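Local coordinates for protein taurine:2-oxoglutarate aminotransferase (Bifidobacterium kashiwanohense PV20-2, PDB 6JIX) that probably transfers the amino group of taurine to 2-oxoglutarate with the help of pyridoxal 5'-phosphate, as a class-III aminotransferase, at residues 131-136 / 245-250; 274-279 / 293-298. All blocks are in the same frame, centred on the assembly; numbering follows the deposited sequence.

Interaction 1. Residues 131-136 / 245-250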
# COMPACT_ATOMS: atom_id res chain seq x y z
N THR A 131 6.76 8.45 -21.28
CA THR A 131 7.83 9.17 -21.96
C THR A 131 8.85 8.23 -22.59
O THR A 131 9.62 8.66 -23.45
CB THR A 131 8.55 10.12 -21.01
OG1 THR A 131 9.22 9.36 -19.99
CG2 THR A 131 7.59 11.11 -20.35
N GLY A 132 8.92 6.98 -22.15
CA GLY A 132 9.99 6.12 -22.60
C GLY A 132 11.36 6.46 -22.07
O GLY A 132 12.36 5.92 -22.56
N ARG A 133 11.46 7.37 -21.10
CA ARG A 133 12.75 7.81 -20.59
C ARG A 133 13.00 7.19 -19.22
O ARG A 133 12.05 6.94 -18.48
CB ARG A 133 12.81 9.34 -20.49
CG ARG A 133 12.29 10.09 -21.71
CD ARG A 133 12.12 11.55 -21.38
NE ARG A 133 11.82 12.33 -22.57
CZ ARG A 133 11.81 13.66 -22.60
NH1 ARG A 133 12.07 14.35 -21.50
NH2 ARG A 133 11.52 14.28 -23.73
N PRO A 134 14.26 6.98 -18.82
CA PRO A 134 14.50 6.20 -17.59
C PRO A 134 14.52 7.00 -16.29
O PRO A 134 14.18 6.44 -15.24
CB PRO A 134 15.87 5.56 -17.85
CG PRO A 134 16.58 6.56 -18.75
CD PRO A 134 15.51 7.28 -19.54
N LYS A 135 14.90 8.27 -16.32
CA LYS A 135 15.32 8.99 -15.12
C LYS A 135 14.18 9.74 -14.45
O LYS A 135 13.32 10.32 -15.13
CB LYS A 135 16.44 9.97 -15.45
CG LYS A 135 17.80 9.32 -15.62
CD LYS A 135 18.83 10.32 -16.13
CE LYS A 135 19.92 9.61 -16.95
NZ LYS A 135 21.21 10.35 -16.92
N ILE A 136 14.22 9.79 -13.12
CA ILE A 136 13.31 10.57 -12.29
C ILE A 136 14.15 11.57 -11.50
O ILE A 136 15.09 11.17 -10.80
CB ILE A 136 12.51 9.69 -11.31
CG1 ILE A 136 11.68 8.63 -12.04
CG2 ILE A 136 11.70 10.57 -10.36
CD1 ILE A 136 10.52 9.19 -12.87
N TYR A 245 11.48 20.65 -21.95
CA TYR A 245 12.25 19.43 -22.16
C TYR A 245 11.40 18.19 -22.41
O TYR A 245 11.96 17.13 -22.71
CB TYR A 245 13.16 19.21 -20.95
CG TYR A 245 14.28 20.23 -20.91
CD1 TYR A 245 15.12 20.41 -21.99
CD2 TYR A 245 14.48 21.03 -19.79
CE1 TYR A 245 16.13 21.33 -21.97
CE2 TYR A 245 15.50 21.96 -19.76
CZ TYR A 245 16.32 22.12 -20.86
OH TYR A 245 17.34 23.05 -20.85
N GLY A 246 10.08 18.29 -22.33
CA GLY A 246 9.23 17.13 -22.50
C GLY A 246 9.18 16.22 -21.29
O GLY A 246 8.89 15.03 -21.44
N ILE A 247 9.50 16.74 -20.11
CA ILE A 247 9.49 16.00 -18.86
C ILE A 247 8.13 16.18 -18.21
O ILE A 247 7.62 17.30 -18.12
CB ILE A 247 10.60 16.53 -17.93
CG1 ILE A 247 12.00 16.27 -18.51
CG2 ILE A 247 10.42 16.04 -16.51
CD1 ILE A 247 13.05 17.27 -18.00
N LEU A 248 7.55 15.08 -17.71
CA LEU A 248 6.30 15.20 -16.97
C LEU A 248 6.58 15.76 -15.59
O LEU A 248 7.58 15.43 -14.95
CB LEU A 248 5.60 13.84 -16.85
CG LEU A 248 5.31 13.10 -18.15
CD1 LEU A 248 4.78 11.72 -17.88
CD2 LEU A 248 4.33 13.88 -18.97
N MET A 249 5.68 16.62 -15.12
CA MET A 249 5.75 17.14 -13.76
C MET A 249 4.75 16.38 -12.91
O MET A 249 3.57 16.26 -13.29
CB MET A 249 5.44 18.63 -13.71
CG MET A 249 5.62 19.24 -12.37
SD MET A 249 5.21 21.00 -12.44
CE MET A 249 5.96 21.59 -10.92
N ILE A 250 5.22 15.80 -11.82
CA ILE A 250 4.38 15.06 -10.89
C ILE A 250 4.43 15.78 -9.56
O ILE A 250 5.48 15.81 -8.91
CB ILE A 250 4.83 13.60 -10.73
CG1 ILE A 250 5.07 12.94 -12.09
CG2 ILE A 250 3.83 12.84 -9.88
CD1 ILE A 250 5.65 11.55 -12.00

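Interaction 2. Residues 274-279 / 293-298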
# COMPACT_ATOMS: atom_id res chain seq x y z
N PRO A 274 0.09 20.17 -13.14
CA PRO A 274 1.01 19.03 -13.25
C PRO A 274 0.44 17.93 -14.14
O PRO A 274 -0.77 17.73 -14.24
CB PRO A 274 1.14 18.54 -11.81
CG PRO A 274 -0.16 18.97 -11.16
CD PRO A 274 -0.49 20.29 -11.79
N ASP A 275 1.35 17.20 -14.80
CA ASP A 275 0.88 16.12 -15.66
C ASP A 275 0.23 15.00 -14.86
O ASP A 275 -0.68 14.32 -15.36
CB ASP A 275 2.04 15.58 -16.49
CG ASP A 275 2.56 16.60 -17.44
OD1 ASP A 275 2.02 16.65 -18.58
OD2 ASP A 275 3.48 17.36 -17.05
N MET A 276 0.65 14.84 -13.61
CA MET A 276 0.11 13.85 -12.70
C MET A 276 0.26 14.42 -11.31
O MET A 276 1.12 15.25 -11.05
CB MET A 276 0.86 12.52 -12.81
CG MET A 276 0.44 11.67 -13.99
SD MET A 276 1.33 10.11 -14.04
CE MET A 276 2.99 10.64 -14.50
N PHE A 277 -0.62 14.00 -10.41
CA PHE A 277 -0.36 14.29 -9.02
C PHE A 277 -0.90 13.15 -8.18
O PHE A 277 -1.85 12.46 -8.58
CB PHE A 277 -0.91 15.65 -8.56
CG PHE A 277 -2.40 15.80 -8.69
CD1 PHE A 277 -2.97 16.15 -9.90
CD2 PHE A 277 -3.23 15.62 -7.58
CE1 PHE A 277 -4.36 16.29 -10.01
CE2 PHE A 277 -4.61 15.75 -7.68
CZ PHE A 277 -5.18 16.09 -8.90
N THR A 278 -0.27 12.94 -7.04
CA THR A 278 -0.53 11.80 -6.18
C THR A 278 -1.12 12.30 -4.86
O THR A 278 -0.86 13.42 -4.41
CB THR A 278 0.74 11.03 -5.92
OG1 THR A 278 1.71 11.92 -5.36
CG2 THR A 278 1.30 10.43 -7.23
N PHE A 279 -1.93 11.44 -4.26
CA PHE A 279 -2.71 11.78 -3.09
C PHE A 279 -2.90 10.52 -2.27
O PHE A 279 -2.78 9.41 -2.79
CB PHE A 279 -4.08 12.39 -3.45
CG PHE A 279 -4.99 11.43 -4.20
CD1 PHE A 279 -5.02 11.37 -5.59
CD2 PHE A 279 -5.80 10.57 -3.49
CE1 PHE A 279 -5.85 10.48 -6.25
CE2 PHE A 279 -6.62 9.67 -4.15
CZ PHE A 279 -6.65 9.63 -5.52
N VAL A 293 -3.40 8.27 -8.21
CA VAL A 293 -2.73 9.12 -9.19
C VAL A 293 -3.81 9.70 -10.09
O VAL A 293 -4.60 8.95 -10.67
CB VAL A 293 -1.70 8.35 -10.04
CG1 VAL A 293 -0.82 9.32 -10.80
CG2 VAL A 293 -0.87 7.41 -9.17
N VAL A 294 -3.86 11.01 -10.18
CA VAL A 294 -4.70 11.68 -11.17
C VAL A 294 -3.85 11.97 -12.40
O VAL A 294 -2.76 12.56 -12.29
CB VAL A 294 -5.28 12.98 -10.60
CG1 VAL A 294 -6.31 13.54 -11.55
CG2 VAL A 294 -5.84 12.73 -9.21
N VAL A 295 -4.32 11.53 -13.56
CA VAL A 295 -3.51 11.62 -14.76
C VAL A 295 -4.22 12.51 -15.77
O VAL A 295 -5.45 12.56 -15.83
CB VAL A 295 -3.19 10.22 -15.35
CG1 VAL A 295 -2.64 9.30 -14.28
CG2 VAL A 295 -4.41 9.60 -16.00
N SER A 296 -3.42 13.22 -16.55
CA SER A 296 -3.88 14.10 -17.61
C SER A 296 -4.59 13.33 -18.73
O SER A 296 -4.50 12.10 -18.84
CB SER A 296 -2.68 14.83 -18.20
OG SER A 296 -1.86 13.87 -18.84
N LYS A 297 -5.31 14.07 -19.58
CA LYS A 297 -5.89 13.46 -20.77
C LYS A 297 -4.82 12.82 -21.66
O LYS A 297 -5.00 11.71 -22.15
CB LYS A 297 -6.68 14.49 -21.58
CG LYS A 297 -8.13 14.68 -21.15
CD LYS A 297 -8.73 15.98 -21.72
CE LYS A 297 -9.78 16.58 -20.78
NZ LYS A 297 -11.02 15.75 -20.62
N ARG A 298 -3.70 13.51 -21.86
CA ARG A 298 -2.63 12.93 -22.68
C ARG A 298 -2.21 11.59 -22.12
O ARG A 298 -2.14 10.59 -22.84
CB ARG A 298 -1.44 13.89 -22.78
O HOH W 1 0.06 15.59 -20.03

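Interaction 1. Residues 131-136 / 245-250
R133 lays the end of its guanidinium group against the backbone at Y245 and G246. Both terminal nitrogens grip one acceptor: NH1 lies 3.0 Å and NH2 3.1 Å from Y245 O, which sits 4° out of the guanidinium plane. The two bonds meet that oxygen differently, NH2 reaching a lone pair in the carbonyl plane and NH1 standing above it. The next carbonyl, G246 O, lies over one face of the guanidinium group, 3.3 Å from R133 NH1 at an angle too poor for a hydrogen bond. The side chain, extended from CG to NE, carries the guanidinium across to the 245-246 backbone; NH1 also bonds to V213 O, and I247 CG1 lies at the edge of the guanidinium, near its plane. A leucine in place of R133 would probably leave Y245 O without either donor and V213 O without the NH1 bond. Beside it, T131 CG2 meets L248 CG at 3.7 Å, the two side chains sliding past each other in opposite directions. With chi1 at 65°, T131 turns OG1 back to its own chain, where it accepts from R133 N at 3.2 Å, an ST turn, and bonds to A127 O. G132 and G246, both with positive phi, are the first residues to leave helical geometry after helices 116-131 and 234-245. The contact thus joins two helix-to-strand turns at one end of the mixed sheet in the aminotransferase fold, away from the annotated sites.

Interaction 2. Residues 274-279 / 293-298
D275 starts the pairing with its backbone: its O accepts from S296 N at 3.2 Å, nearly along the C=O axis. Its carboxylate is joined to S296 by a water that donates to D275 OD1 and lies 2.8 Å from S296 OG, while D275 OD2 forms a salt bridge with R239. S296 OG also caps I299 N, so the strand's last residue is the N-cap of helix 297-305. At M276, a non-hydrogen-bonded partner of V295, the side chains lie side by side, M276 CG 3.9 Å from V295 CG1; with CG beside the backbone N and the chain carried on in an extended step, M276 SD comes 4.0 Å from V293 CG1. F277 pairs with V294 through two hydrogen bonds, F277 N to V294 O and the straighter V294 N to F277 O. On the opposite face of the sheet from M276, the F277 ring carries V294 over one face in a CH-pi contact, V294 CB 3.8 Å from the F277 ring centroid and 25° off its normal. A chi1 of 61° places F277 CG between its own N and carbonyl carbon, with the ring alongside V294, and Y107 meets this ring edge-to-face. T278 returns to the M276 side: its CG2 lies 4.2 Å from V293 CG2, and its OG1 hydrogen-bonds to N120, a residue of the cofactor pocket. F279 then crosses V294 at about a right angle, F279 CE1 standing 3.7 Å from V294 CG2. The N-to-C directions of 276-279 and 293-296 differ by 167°, as expected of the antiparallel beta hairpin these strands form within the large mixed sheet of the PLP-dependent aminotransferase fold.

In the fold
Strands 248-252 and 276-279 are parallel neighbours in one mixed sheet, and there the two contacts touch, their centres 13 Å apart. M249 N lies 3.0 Å from D275 OD2 and M249 O lies 3.3 Å from M276 N, both probable hydrogen bonds. D275, from interaction 2, links the two: its carboxylate reaches M249 of strand 248-252 while its carbonyl serves the hairpin. Helix 116-131 spans both, I250 and T278 each packing on A123. Interaction 1 ties turns at the surface, whereas interaction 2 is buried and leads toward the cofactor: the T278 side chain is about 6 Å from bound PLP, and that of F279 about 8 Å from that of K281, which binds it.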